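Local coordinates for protein ribonucleoside-diphosphate reductase (Pseudomonas aeruginosa, PDB 5IM3) that probably supplies the precursors of DNA by reducing ribonucleoside diphosphates to deoxyribonucleotides, and binds dATP as an allosterically regulated enzyme, at residues A[174-179]-A[216-221]; A[820-825]-A[837-842]; A[607-612]-A[663-668]; A[221-226]-A[295-300]. All coordinates share one frame; numbering follows the deposited sequence.

Interaction 1. Residues A[174-179]-A[216-221]; sequences EGLAEV and EPNYSY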
loop_
_atom_site.group_PDB
_atom_site.type_symbol
_atom_site.label_atom_id
_atom_site.label_comp_id
_atom_site.label_asym_id
_atom_site.label_seq_id
_atom_site.Cartn_x
_atom_site.Cartn_y
_atom_site.Cartn_z
ATOM N N GLU A 174 24.773 11.171 54.482
ATOM C CA GLU A 174 26.201 11.159 54.755
ATOM C C GLU A 174 26.995 10.830 53.497
ATOM O O GLU A 174 26.682 9.875 52.779
ATOM C CB GLU A 174 26.495 10.139 55.855
ATOM C CG GLU A 174 27.952 10.040 56.257
ATOM C CD GLU A 174 28.169 9.025 57.359
ATOM O OE1 GLU A 174 27.202 8.314 57.705
ATOM O OE2 GLU A 174 29.301 8.939 57.881
ATOM N N GLY A 175 28.025 11.628 53.230
ATOM C CA GLY A 175 28.947 11.346 52.149
ATOM C C GLY A 175 28.412 11.581 50.757
ATOM O O GLY A 175 29.027 11.120 49.792
ATOM N N LEU A 176 27.291 12.284 50.615
ATOM C CA LEU A 176 26.680 12.533 49.318
ATOM C C LEU A 176 26.596 14.030 49.064
ATOM O O LEU A 176 26.366 14.814 49.989
ATOM C CB LEU A 176 25.282 11.904 49.237
ATOM C CG LEU A 176 25.245 10.383 49.380
ATOM C CD1 LEU A 176 23.810 9.877 49.396
ATOM C CD2 LEU A 176 26.036 9.715 48.263
ATOM N N ALA A 177 26.787 14.419 47.807
ATOM C CA ALA A 177 26.816 15.818 47.413
ATOM C C ALA A 177 25.450 16.270 46.914
ATOM O O ALA A 177 24.654 15.472 46.413
ATOM C CB ALA A 177 27.865 16.049 46.323
ATOM N N GLU A 178 25.191 17.570 47.051
ATOM C CA GLU A 178 23.951 18.182 46.570
ATOM C C GLU A 178 22.718 17.488 47.145
ATOM O O GLU A 178 21.677 17.399 46.492
ATOM C CB GLU A 178 23.900 18.189 45.039
ATOM C CG GLU A 178 24.829 19.205 44.391
ATOM C CD GLU A 178 24.380 20.637 44.628
ATOM O OE1 GLU A 178 23.166 20.853 44.838
ATOM O OE2 GLU A 178 25.237 21.550 44.610
ATOM N N VAL A 179 22.825 16.992 48.376
ATOM C CA VAL A 179 21.693 16.425 49.098
ATOM C C VAL A 179 21.449 17.270 50.339
ATOM O O VAL A 179 22.395 17.659 51.033
ATOM C CB VAL A 179 21.925 14.947 49.478
ATOM C CG1 VAL A 179 21.982 14.083 48.224
ATOM C CG2 VAL A 179 23.196 14.795 50.304
ATOM N N GLU A 216 18.482 15.290 41.301
ATOM C CA GLU A 216 19.794 14.919 41.817
ATOM C C GLU A 216 19.846 13.414 42.060
ATOM O O GLU A 216 19.219 12.916 43.006
ATOM C CB GLU A 216 20.104 15.686 43.103
ATOM C CG GLU A 216 21.351 15.203 43.835
ATOM C CD GLU A 216 22.587 15.241 42.961
ATOM O OE1 GLU A 216 22.660 16.132 42.092
ATOM O OE2 GLU A 216 23.474 14.378 43.136
ATOM N N PRO A 217 20.589 12.657 41.247
ATOM C CA PRO A 217 20.529 11.192 41.367
ATOM C C PRO A 217 20.987 10.672 42.718
ATOM O O PRO A 217 20.506 9.620 43.158
ATOM C CB PRO A 217 21.447 10.713 40.233
ATOM C CG PRO A 217 22.386 11.838 40.005
ATOM C CD PRO A 217 21.583 13.083 40.246
ATOM N N ASN A 218 21.891 11.378 43.400
ATOM C CA ASN A 218 22.412 10.884 44.670
ATOM C C ASN A 218 21.313 10.644 45.696
ATOM O O ASN A 218 21.547 9.932 46.679
ATOM C CB ASN A 218 23.446 11.859 45.234
ATOM C CG ASN A 218 24.786 11.749 44.536
ATOM O OD1 ASN A 218 25.200 10.663 44.134
ATOM N ND2 ASN A 218 25.471 12.875 44.388
ATOM N N TYR A 219 20.121 11.208 45.494
ATOM C CA TYR A 219 19.008 10.900 46.383
ATOM C C TYR A 219 18.585 9.442 46.296
ATOM O O TYR A 219 17.949 8.939 47.228
ATOM C CB TYR A 219 17.818 11.806 46.073
ATOM C CG TYR A 219 17.982 13.196 46.632
ATOM C CD1 TYR A 219 17.850 13.435 47.991
ATOM C CD2 TYR A 219 18.277 14.268 45.805
ATOM C CE1 TYR A 219 18.007 14.706 48.507
ATOM C CE2 TYR A 219 18.433 15.540 46.315
ATOM C CZ TYR A 219 18.295 15.751 47.667
ATOM O OH TYR A 219 18.450 17.010 48.190
ATOM N N SER A 220 18.913 8.753 45.199
ATOM C CA SER A 220 18.643 7.321 45.128
ATOM C C SER A 220 19.327 6.585 46.272
ATOM O O SER A 220 18.723 5.713 46.909
ATOM C CB SER A 220 19.099 6.765 43.779
ATOM O OG SER A 220 18.966 5.353 43.738
ATOM N N TYR A 221 20.586 6.926 46.552
ATOM C CA TYR A 221 21.261 6.350 47.712
ATOM C C TYR A 221 20.556 6.748 48.999
ATOM O O TYR A 221 20.377 5.922 49.901
ATOM C CB TYR A 221 22.723 6.791 47.748
ATOM C CG TYR A 221 23.512 6.459 46.502
ATOM C CD1 TYR A 221 23.902 5.155 46.229
ATOM C CD2 TYR A 221 23.877 7.454 45.606
ATOM C CE1 TYR A 221 24.628 4.849 45.092
ATOM C CE2 TYR A 221 24.602 7.159 44.467
ATOM C CZ TYR A 221 24.975 5.856 44.216
ATOM O OH TYR A 221 25.697 5.562 43.083
#
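Leu-176, Val-179 and Asn-218 carry the contact that joins, within the second ATP-cone region, the loop after helix 162-173 to the turn leading into helix 219-239. That turn is a type I beta turn from Glu-216 to Tyr-219. Leu-176 sends CD1 onto the helix start, 3.5 Å from Asn-218 O and 3.7 Å from Tyr-221 CB; the Leu-176 and Tyr-221 side chains cross at about a right angle. A branched apolar residue suits this spot, because the same side chain also reaches Val-222 and Arg-225 further along the helix.

Asn-218 makes an apolar contact through CB, against Val-179 CG1, and a polar one through its amide, which is swung back beside its own backbone N (chi1 -77°) and gives a weak hydrogen bond from ND2 to Ala-177 O at 3.4 Å. Its backbone N is held, also weakly, by Glu-216 OE2, a carboxylate whose other oxygen forms a salt bridge with Lys-814 of helix 807-815. The aliphatic part of Glu-216 is used too, CG lying 3.5 Å from Glu-178 O.

The Tyr-219 and Val-179 side chains pass each other pointing in opposite directions, and the tyrosine fixes its hydroxyl on Asp-180 N. Val-179, compact and beta-branched, fits the flat phenol: CG1 sits 4.0 Å from the centroid of the Tyr-219 ring, only 9° off the ring normal, a CH-pi contact over the face.

Interaction 2. Residues A[820-825]-A[837-842]; sequences DPVMVN and IERIPQ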
loop_
_atom_site.group_PDB
_atom_site.type_symbol
_atom_site.label_atom_id
_atom_site.label_comp_id
_atom_site.label_asym_id
_atom_site.label_seq_id
_atom_site.Cartn_x
_atom_site.Cartn_y
_atom_site.Cartn_z
ATOM N N ASP A 820 19.659 22.120 34.638
ATOM C CA ASP A 820 18.685 23.087 35.127
ATOM C C ASP A 820 17.298 22.606 34.724
ATOM O O ASP A 820 17.166 21.631 33.971
ATOM C CB ASP A 820 18.970 24.496 34.576
ATOM C CG ASP A 820 19.351 24.488 33.110
ATOM O OD1 ASP A 820 18.677 23.798 32.318
ATOM O OD2 ASP A 820 20.326 25.179 32.752
ATOM N N PRO A 821 16.241 23.251 35.227
ATOM C CA PRO A 821 14.881 22.787 34.900
ATOM C C PRO A 821 14.585 22.672 33.412
ATOM O O PRO A 821 13.933 21.702 33.005
ATOM C CB PRO A 821 13.997 23.839 35.578
ATOM C CG PRO A 821 14.788 24.264 36.758
ATOM C CD PRO A 821 16.231 24.238 36.322
ATOM N N VAL A 822 15.030 23.621 32.584
ATOM C CA VAL A 822 14.704 23.546 31.161
ATOM C C VAL A 822 15.357 22.322 30.531
ATOM O O VAL A 822 14.758 21.653 29.681
ATOM C CB VAL A 822 15.106 24.844 30.433
ATOM C CG1 VAL A 822 14.348 26.037 31.003
ATOM C CG2 VAL A 822 16.602 25.074 30.516
ATOM N N MET A 823 16.588 22.001 30.939
ATOM C CA MET A 823 17.243 20.799 30.434
ATOM C C MET A 823 16.444 19.553 30.790
ATOM O O MET A 823 16.303 18.641 29.969
ATOM C CB MET A 823 18.664 20.702 30.992
ATOM C CG MET A 823 19.422 19.449 30.570
ATOM S SD MET A 823 19.645 19.306 28.785
ATOM C CE MET A 823 20.677 20.734 28.446
ATOM N N VAL A 824 15.912 19.498 32.013
ATOM C CA VAL A 824 15.088 18.362 32.416
ATOM C C VAL A 824 13.839 18.278 31.549
ATOM O O VAL A 824 13.436 17.192 31.119
ATOM C CB VAL A 824 14.731 18.468 33.911
ATOM C CG1 VAL A 824 13.724 17.391 34.310
ATOM C CG2 VAL A 824 15.989 18.366 34.759
ATOM N N ASN A 825 13.199 19.422 31.292
ATOM C CA ASN A 825 11.996 19.429 30.469
ATOM C C ASN A 825 12.297 19.030 29.031
ATOM O O ASN A 825 11.435 18.457 28.355
ATOM C CB ASN A 825 11.344 20.811 30.509
ATOM C CG ASN A 825 10.018 20.850 29.781
ATOM O OD1 ASN A 825 8.997 20.404 30.304
ATOM N ND2 ASN A 825 10.022 21.398 28.569
ATOM N N ILE A 837 19.381 18.594 20.848
ATOM C CA ILE A 837 19.163 19.691 21.785
ATOM C C ILE A 837 20.412 20.564 21.731
ATOM O O ILE A 837 21.520 20.099 22.030
ATOM C CB ILE A 837 18.834 19.218 23.211
ATOM C CG1 ILE A 837 20.083 18.856 23.996
ATOM C CG2 ILE A 837 17.862 18.031 23.186
ATOM C CD1 ILE A 837 19.727 18.227 25.334
ATOM N N GLU A 838 20.222 21.814 21.319
ATOM C CA GLU A 838 21.329 22.678 20.913
ATOM C C GLU A 838 22.333 22.907 22.038
ATOM O O GLU A 838 23.544 22.948 21.796
ATOM C CB GLU A 838 20.778 24.018 20.411
ATOM C CG GLU A 838 20.070 24.871 21.477
ATOM C CD GLU A 838 18.871 24.174 22.104
ATOM O OE1 GLU A 838 18.148 23.465 21.370
ATOM O OE2 GLU A 838 18.669 24.303 23.331
ATOM N N ARG A 839 21.854 23.076 23.272
ATOM C CA ARG A 839 22.728 23.534 24.346
ATOM C C ARG A 839 23.797 22.517 24.730
ATOM O O ARG A 839 24.818 22.905 25.306
ATOM C CB ARG A 839 21.896 23.896 25.572
ATOM C CG ARG A 839 21.114 25.191 25.411
ATOM C CD ARG A 839 20.129 25.365 26.543
ATOM N NE ARG A 839 20.807 25.445 27.835
ATOM C CZ ARG A 839 20.371 24.877 28.956
ATOM N NH1 ARG A 839 19.253 24.161 28.966
ATOM N NH2 ARG A 839 21.067 25.015 30.077
ATOM N N ILE A 840 23.597 21.242 24.433
ATOM C CA ILE A 840 24.581 20.223 24.809
ATOM C C ILE A 840 25.678 20.183 23.748
ATOM O O ILE A 840 25.368 20.055 22.554
ATOM C CB ILE A 840 23.914 18.862 24.964
ATOM C CG1 ILE A 840 23.206 18.802 26.321
ATOM C CG2 ILE A 840 24.936 17.722 24.842
ATOM C CD1 ILE A 840 22.690 17.401 26.689
ATOM N N PRO A 841 26.951 20.282 24.129
ATOM C CA PRO A 841 28.021 20.245 23.126
ATOM C C PRO A 841 28.129 18.878 22.469
ATOM O O PRO A 841 27.637 17.868 22.974
ATOM C CB PRO A 841 29.281 20.581 23.932
ATOM C CG PRO A 841 28.948 20.204 25.333
ATOM C CD PRO A 841 27.481 20.468 25.491
ATOM N N GLN A 842 28.801 18.862 21.315
ATOM C CA GLN A 842 28.815 17.665 20.483
ATOM C C GLN A 842 29.542 16.510 21.158
ATOM O O GLN A 842 29.217 15.345 20.899
ATOM C CB GLN A 842 29.456 17.976 19.127
ATOM C CG GLN A 842 29.250 16.888 18.080
ATOM C CD GLN A 842 27.788 16.681 17.725
ATOM O OE1 GLN A 842 27.009 17.633 17.677
ATOM N NE2 GLN A 842 27.410 15.431 17.478
#
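Asp-820 and Arg-839 reach toward each other from opposite directions and form a salt bridge with nearly coplanar charged groups, the carboxylate and guanidinium planes lying 23° apart. The main bond runs from Arg-839 NH2 to Asp-820 OD2 at 2.8 Å. OD2 accepts through its syn lone pair, and the bond is somewhat bent (137° at the hydrogen). The second oxygen, OD1, has three donors. Its better partner belongs to its own helix, Met-823 N at 3.1 Å, met nearly along the C-O axis; Arg-839 NH1 and NH2 add weak bonds at 3.4 and 3.5 Å from this OD1. One carboxylate is thereby held by a backbone amide and by an arginine, and the neighbouring positive charge would be expected to favour its ionised form.

Apolar groups also touch the guanidinium. Met-823 slides past Arg-839 and puts CE over one face of the group, 3.7 Å from NH1, while Val-822 CG2 approaches the same nitrogen obliquely. Flexible, bent at chi2 and chi3, the methionine also touches both loop isoleucines: SD is 3.6 Å from Ile-837 CD1 and CE 3.8 Å from Ile-840 CG1. The loop carbonyls Ile-837 O and Ile-840 O both accept from Lys-845 NZ. Thr-54 and Asp-47 of the second subunit pack on Val-822 and Arg-839.

Aspartate at the N-cap with proline following it is a classic helix start, and here, at helix 821-829 of the barrel-domain region, the capping carboxylate doubles as a salt-bridge partner.

Interaction 3. Residues A[607-612]-A[663-668]; sequences INLVNH and MGFQDA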
loop_
_atom_site.group_PDB
_atom_site.type_symbol
_atom_site.label_atom_id
_atom_site.label_comp_id
_atom_site.label_asym_id
_atom_site.label_seq_id
_atom_site.Cartn_x
_atom_site.Cartn_y
_atom_site.Cartn_z
ATOM N N ILE A 607 32.103 -9.743 36.476
ATOM C CA ILE A 607 32.900 -8.666 37.043
ATOM C C ILE A 607 32.166 -7.344 36.859
ATOM O O ILE A 607 31.492 -7.118 35.844
ATOM C CB ILE A 607 34.283 -8.617 36.372
ATOM C CG1 ILE A 607 34.994 -9.973 36.473
ATOM C CG2 ILE A 607 35.130 -7.509 36.987
ATOM C CD1 ILE A 607 35.292 -10.425 37.891
ATOM N N ASN A 608 32.304 -6.458 37.839
ATOM C CA ASN A 608 31.742 -5.112 37.778
ATOM C C ASN A 608 32.859 -4.162 37.359
ATOM O O ASN A 608 33.668 -3.733 38.186
ATOM C CB ASN A 608 31.142 -4.722 39.124
ATOM C CG ASN A 608 30.651 -3.292 39.156
ATOM O OD1 ASN A 608 30.616 -2.607 38.134
ATOM N ND2 ASN A 608 30.261 -2.833 40.338
ATOM N N LEU A 609 32.903 -3.839 36.064
ATOM C CA LEU A 609 33.972 -2.991 35.544
ATOM C C LEU A 609 33.984 -1.618 36.205
ATOM O O LEU A 609 35.058 -1.040 36.406
ATOM C CB LEU A 609 33.833 -2.847 34.027
ATOM C CG LEU A 609 34.238 -4.072 33.206
ATOM C CD1 LEU A 609 33.861 -3.894 31.739
ATOM C CD2 LEU A 609 35.734 -4.330 33.350
ATOM N N VAL A 610 32.812 -1.082 36.552
ATOM C CA VAL A 610 32.753 0.249 37.150
ATOM C C VAL A 610 33.627 0.316 38.394
ATOM O O VAL A 610 34.344 1.298 38.614
ATOM C CB VAL A 610 31.296 0.630 37.461
ATOM C CG1 VAL A 610 31.235 1.872 38.363
ATOM C CG2 VAL A 610 30.534 0.867 36.166
ATOM N N ASN A 611 33.579 -0.721 39.231
ATOM C CA ASN A 611 34.384 -0.740 40.445
ATOM C C ASN A 611 35.865 -0.947 40.170
ATOM O O ASN A 611 36.644 -1.041 41.128
ATOM C CB ASN A 611 33.879 -1.830 41.391
ATOM C CG ASN A 611 32.723 -1.362 42.255
ATOM O OD1 ASN A 611 32.026 -0.405 41.918
ATOM N ND2 ASN A 611 32.519 -2.034 43.383
ATOM N N HIS A 612 36.273 -1.023 38.901
ATOM C CA HIS A 612 37.682 -1.131 38.541
ATOM C C HIS A 612 38.130 0.030 37.664
ATOM O O HIS A 612 39.146 -0.075 36.968
ATOM C CB HIS A 612 37.947 -2.471 37.857
ATOM C CG HIS A 612 37.592 -3.646 38.709
ATOM N ND1 HIS A 612 36.296 -4.091 38.856
ATOM C CD2 HIS A 612 38.356 -4.445 39.489
ATOM C CE1 HIS A 612 36.282 -5.126 39.677
ATOM N NE2 HIS A 612 37.518 -5.358 40.077
ATOM N N MET A 663 30.124 -6.652 33.471
ATOM C CA MET A 663 28.998 -5.731 33.421
ATOM C C MET A 663 29.490 -4.338 33.781
ATOM O O MET A 663 30.606 -4.156 34.278
ATOM C CB MET A 663 27.855 -6.175 34.347
ATOM C CG MET A 663 28.245 -6.381 35.799
ATOM S SD MET A 663 26.814 -6.788 36.825
ATOM C CE MET A 663 27.591 -7.018 38.418
ATOM N N GLY A 664 28.641 -3.347 33.516
ATOM C CA GLY A 664 29.026 -1.964 33.697
ATOM C C GLY A 664 29.925 -1.421 32.611
ATOM O O GLY A 664 30.611 -0.419 32.833
ATOM N N PHE A 665 29.936 -2.050 31.433
ATOM C CA PHE A 665 30.831 -1.615 30.364
ATOM C C PHE A 665 30.478 -0.209 29.895
ATOM O O PHE A 665 31.351 0.658 29.778
ATOM C CB PHE A 665 30.771 -2.600 29.197
ATOM C CG PHE A 665 31.747 -2.293 28.097
ATOM C CD1 PHE A 665 33.050 -2.760 28.157
ATOM C CD2 PHE A 665 31.364 -1.528 27.007
ATOM C CE1 PHE A 665 33.950 -2.476 27.149
ATOM C CE2 PHE A 665 32.261 -1.238 25.997
ATOM C CZ PHE A 665 33.555 -1.716 26.068
ATOM N N GLN A 666 29.197 0.035 29.614
ATOM C CA GLN A 666 28.781 1.362 29.175
ATOM C C GLN A 666 29.112 2.408 30.230
ATOM O O GLN A 666 29.604 3.495 29.907
ATOM C CB GLN A 666 27.284 1.359 28.858
ATOM C CG GLN A 666 26.672 2.732 28.593
ATOM C CD GLN A 666 27.119 3.340 27.277
ATOM O OE1 GLN A 666 26.398 3.289 26.283
ATOM N NE2 GLN A 666 28.311 3.922 27.268
ATOM N N ASP A 667 28.862 2.093 31.503
ATOM C CA ASP A 667 29.194 3.023 32.575
ATOM C C ASP A 667 30.701 3.212 32.701
ATOM O O ASP A 667 31.161 4.306 33.046
ATOM C CB ASP A 667 28.602 2.531 33.894
ATOM C CG ASP A 667 27.085 2.615 33.919
ATOM O OD1 ASP A 667 26.492 3.011 32.892
ATOM O OD2 ASP A 667 26.484 2.277 34.960
ATOM N N ALA A 668 31.484 2.170 32.422
ATOM C CA ALA A 668 32.934 2.326 32.423
ATOM C C ALA A 668 33.385 3.263 31.310
ATOM O O ALA A 668 34.353 4.012 31.479
ATOM C CB ALA A 668 33.613 0.964 32.289
#
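Two backbone hydrogen bonds tie Met-663 to the residues on either side of Asn-608. Met-663 N donates to Ile-607 O at 2.8 Å, and Leu-609 N donates to Met-663 O at 2.9 Å. This is a parallel bridge, the last before both chains leave the sheet.

Further polar bonds shape the turn. Asn-608 can accept and donate: OD1 takes a weak bond from Val-610 N at 3.1 Å, as in an Asx turn, and ND2 is satisfied by Phe-351 O. Its carbonyl receives His-612 ND1 at 2.7 Å; the acceptor lies in the imidazole plane, although the donor stands 39° above the carbonyl plane. His-612 NE2 is engaged by Thr-626 OG1 of helix 620-640.

Strands 600-608 and 659-663 are neighbours in the ten-stranded alpha-beta barrel of ribonucleotide reductase, with helices 620-640 and 646-655 between them in sequence, a beta-alpha-beta crossover. Gly-664 takes up the positive phi (77°) that ends the second strand, and serves as N-cap of helix 665-672; its lack of a side chain admits Val-610 CG2.

Packing completes the contact. Met-663 lays CG against Ile-607 O and runs on extended to helix 773-779. Leu-609 and Phe-665 lie side by side, and CD1 of the leucine meets the ring at its edge, 3.8 Å from Phe-665 CD1. Small Ala-668 lets its CB come within 4.2 Å of Leu-609 CB. Val-610, with CG1 anti to its backbone nitrogen (chi1 167°), brings CG2 3.4 Å from Asp-667 CB and 3.6 Å from Gly-664 O.

Interaction 4. Residues A[221-226]-A[295-300]; sequences YVTARL and FTYLGL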
loop_
_atom_site.group_PDB
_atom_site.type_symbol
_atom_site.label_atom_id
_atom_site.label_comp_id
_atom_site.label_asym_id
_atom_site.label_seq_id
_atom_site.Cartn_x
_atom_site.Cartn_y
_atom_site.Cartn_z
ATOM N N TYR A 221 20.586 6.926 46.552
ATOM C CA TYR A 221 21.261 6.350 47.712
ATOM C C TYR A 221 20.556 6.748 48.999
ATOM O O TYR A 221 20.377 5.922 49.901
ATOM C CB TYR A 221 22.723 6.791 47.748
ATOM C CG TYR A 221 23.512 6.459 46.502
ATOM C CD1 TYR A 221 23.902 5.155 46.229
ATOM C CD2 TYR A 221 23.877 7.454 45.606
ATOM C CE1 TYR A 221 24.628 4.849 45.092
ATOM C CE2 TYR A 221 24.602 7.159 44.467
ATOM C CZ TYR A 221 24.975 5.856 44.216
ATOM O OH TYR A 221 25.697 5.562 43.083
ATOM N N VAL A 222 20.142 8.015 49.101
ATOM C CA VAL A 222 19.428 8.477 50.288
ATOM C C VAL A 222 18.122 7.716 50.447
ATOM O O VAL A 222 17.732 7.344 51.560
ATOM C CB VAL A 222 19.184 9.997 50.209
ATOM C CG1 VAL A 222 18.452 10.486 51.455
ATOM C CG2 VAL A 222 20.498 10.748 50.022
ATOM N N THR A 223 17.417 7.487 49.339
ATOM C CA THR A 223 16.151 6.766 49.401
ATOM C C THR A 223 16.354 5.347 49.919
ATOM O O THR A 223 15.575 4.864 50.749
ATOM C CB THR A 223 15.496 6.745 48.021
ATOM O OG1 THR A 223 15.432 8.079 47.498
ATOM C CG2 THR A 223 14.091 6.175 48.103
ATOM N N ALA A 224 17.401 4.667 49.445
ATOM C CA ALA A 224 17.669 3.306 49.900
ATOM C C ALA A 224 18.038 3.279 51.377
ATOM O O ALA A 224 17.595 2.395 52.119
ATOM C CB ALA A 224 18.785 2.684 49.062
ATOM N N ARG A 225 18.849 4.241 51.825
ATOM C CA ARG A 225 19.280 4.251 53.218
ATOM C C ARG A 225 18.112 4.502 54.163
ATOM O O ARG A 225 18.103 3.980 55.284
ATOM C CB ARG A 225 20.374 5.297 53.412
ATOM C CG ARG A 225 21.634 4.987 52.626
ATOM C CD ARG A 225 22.627 6.125 52.677
ATOM N NE ARG A 225 23.699 5.949 51.704
ATOM C CZ ARG A 225 24.727 6.779 51.560
ATOM N NH1 ARG A 225 24.836 7.855 52.332
ATOM N NH2 ARG A 225 25.648 6.531 50.642
ATOM N N LEU A 226 17.119 5.280 53.730
ATOM C CA LEU A 226 15.935 5.493 54.554
ATOM C C LEU A 226 15.084 4.231 54.632
ATOM O O LEU A 226 14.619 3.854 55.715
ATOM C CB LEU A 226 15.121 6.665 54.004
ATOM C CG LEU A 226 15.825 8.026 54.045
ATOM C CD1 LEU A 226 15.031 9.076 53.279
ATOM C CD2 LEU A 226 16.054 8.471 55.483
ATOM N N PHE A 295 23.988 1.030 48.416
ATOM C CA PHE A 295 22.825 0.568 47.672
ATOM C C PHE A 295 22.077 1.718 47.012
ATOM O O PHE A 295 21.799 2.743 47.645
ATOM C CB PHE A 295 21.872 -0.192 48.592
ATOM C CG PHE A 295 22.273 -1.614 48.835
ATOM C CD1 PHE A 295 22.178 -2.553 47.823
ATOM C CD2 PHE A 295 22.732 -2.015 50.077
ATOM C CE1 PHE A 295 22.542 -3.865 48.042
ATOM C CE2 PHE A 295 23.098 -3.325 50.302
ATOM C CZ PHE A 295 23.004 -4.250 49.284
ATOM N N THR A 296 21.751 1.536 45.737
ATOM C CA THR A 296 20.727 2.330 45.085
ATOM C C THR A 296 19.349 1.831 45.510
ATOM O O THR A 296 19.192 0.710 46.007
ATOM C CB THR A 296 20.863 2.246 43.565
ATOM O OG1 THR A 296 20.638 0.894 43.140
ATOM C CG2 THR A 296 22.250 2.686 43.125
ATOM N N TYR A 297 18.342 2.681 45.313
ATOM C CA TYR A 297 16.981 2.306 45.682
ATOM C C TYR A 297 16.526 1.074 44.910
ATOM O O TYR A 297 15.893 0.172 45.475
ATOM C CB TYR A 297 16.037 3.482 45.441
ATOM C CG TYR A 297 14.609 3.227 45.858
ATOM C CD1 TYR A 297 14.308 2.785 47.140
ATOM C CD2 TYR A 297 13.558 3.451 44.978
ATOM C CE1 TYR A 297 13.002 2.557 47.530
ATOM C CE2 TYR A 297 12.248 3.228 45.359
ATOM C CZ TYR A 297 11.976 2.782 46.636
ATOM O OH TYR A 297 10.675 2.558 47.023
ATOM N N LEU A 298 16.852 1.009 43.619
ATOM C CA LEU A 298 16.448 -0.136 42.813
ATOM C C LEU A 298 17.182 -1.398 43.242
ATOM O O LEU A 298 16.599 -2.488 43.260
ATOM C CB LEU A 298 16.697 0.155 41.336
ATOM C CG LEU A 298 16.358 -0.977 40.364
ATOM C CD1 LEU A 298 14.881 -1.336 40.447
ATOM C CD2 LEU A 298 16.737 -0.595 38.942
ATOM N N GLY A 299 18.464 -1.275 43.591
ATOM C CA GLY A 299 19.223 -2.447 43.993
ATOM C C GLY A 299 18.701 -3.070 45.274
ATOM O O GLY A 299 18.593 -4.295 45.381
ATOM N N LEU A 300 18.363 -2.238 46.259
ATOM C CA LEU A 300 17.864 -2.759 47.527
ATOM C C LEU A 300 16.461 -3.332 47.372
ATOM O O LEU A 300 16.162 -4.404 47.909
ATOM C CB LEU A 300 17.879 -1.658 48.589
ATOM C CG LEU A 300 17.520 -2.089 50.016
ATOM C CD1 LEU A 300 18.532 -3.089 50.537
ATOM C CD2 LEU A 300 17.430 -0.881 50.952
#
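Ala-224 and Thr-223 of helix 219-239 pack against Phe-295, Tyr-297 and Leu-300 in a helix-to-helix-start contact, joining the second ATP-cone region to the all-alpha region. No hydrogen bond links the two segments, and the contact is made by packing. Ala-224 is the residue most covered: its small CB permits the incoming backbone to approach, 3.3 Å from Phe-295 O and 3.7 Å from Thr-296 O. Leu-300, one turn along, covers the same alanine, with CD2 3.5 Å from Ala-224 O. The other branch of Leu-300, CD1, lies 4.3 Å above the ring plane of Phe-295, packing the phenylalanine just ahead of the N-cap against the first turn of helix 297-307.

Thr-296 is the N-cap of helix 297-307: OG1 accepts from Gly-299 N at 3.1 Å, a bond for which a beta-hydroxyl is well suited. With the hydroxyl thus used, its methyl CG2 is left to meet Tyr-221 CE1 at 3.8 Å. The CD1 atom of that same ring sits against Phe-295 O. Just outside this pairing, Ser-220 OG bonds to Tyr-297 N.

Thr-223 likewise divides its two branches. The hydroxyl, at chi1 -52°, turns beside the backbone N and bonds to Tyr-219 O one helical turn earlier, which directs CG2 across to Tyr-297. This methyl makes a CH-pi contact 3.8 Å from the centroid of the Tyr-297 ring, 20° off the normal and displaced toward CD1.

How the interactions relate
Along the chain the order is interaction 1, interaction 4, interaction 3 and then interaction 2. Interactions 1 and 4 are immediate neighbours, centres about 10 Å apart, sharing Tyr-221 and both using the start of helix 219-239; they also touch through Glu-174 O and Arg-225 NH1. Interaction 3, in the barrel, has its centre about 19 Å from that of interaction 4, yet Phe-351 reaches both, its ring meeting Phe-295 and its carbonyl Asn-608. Interaction 2 lies further out, about 22 Å between centres from interaction 1. Helix 807-815 borders interactions 1, 2 and 3 through Lys-814, Leu-813 and Tyr-808, and the second ATP-cone region meets the barrel region beside interaction 1 and the all-alpha region through interaction 4.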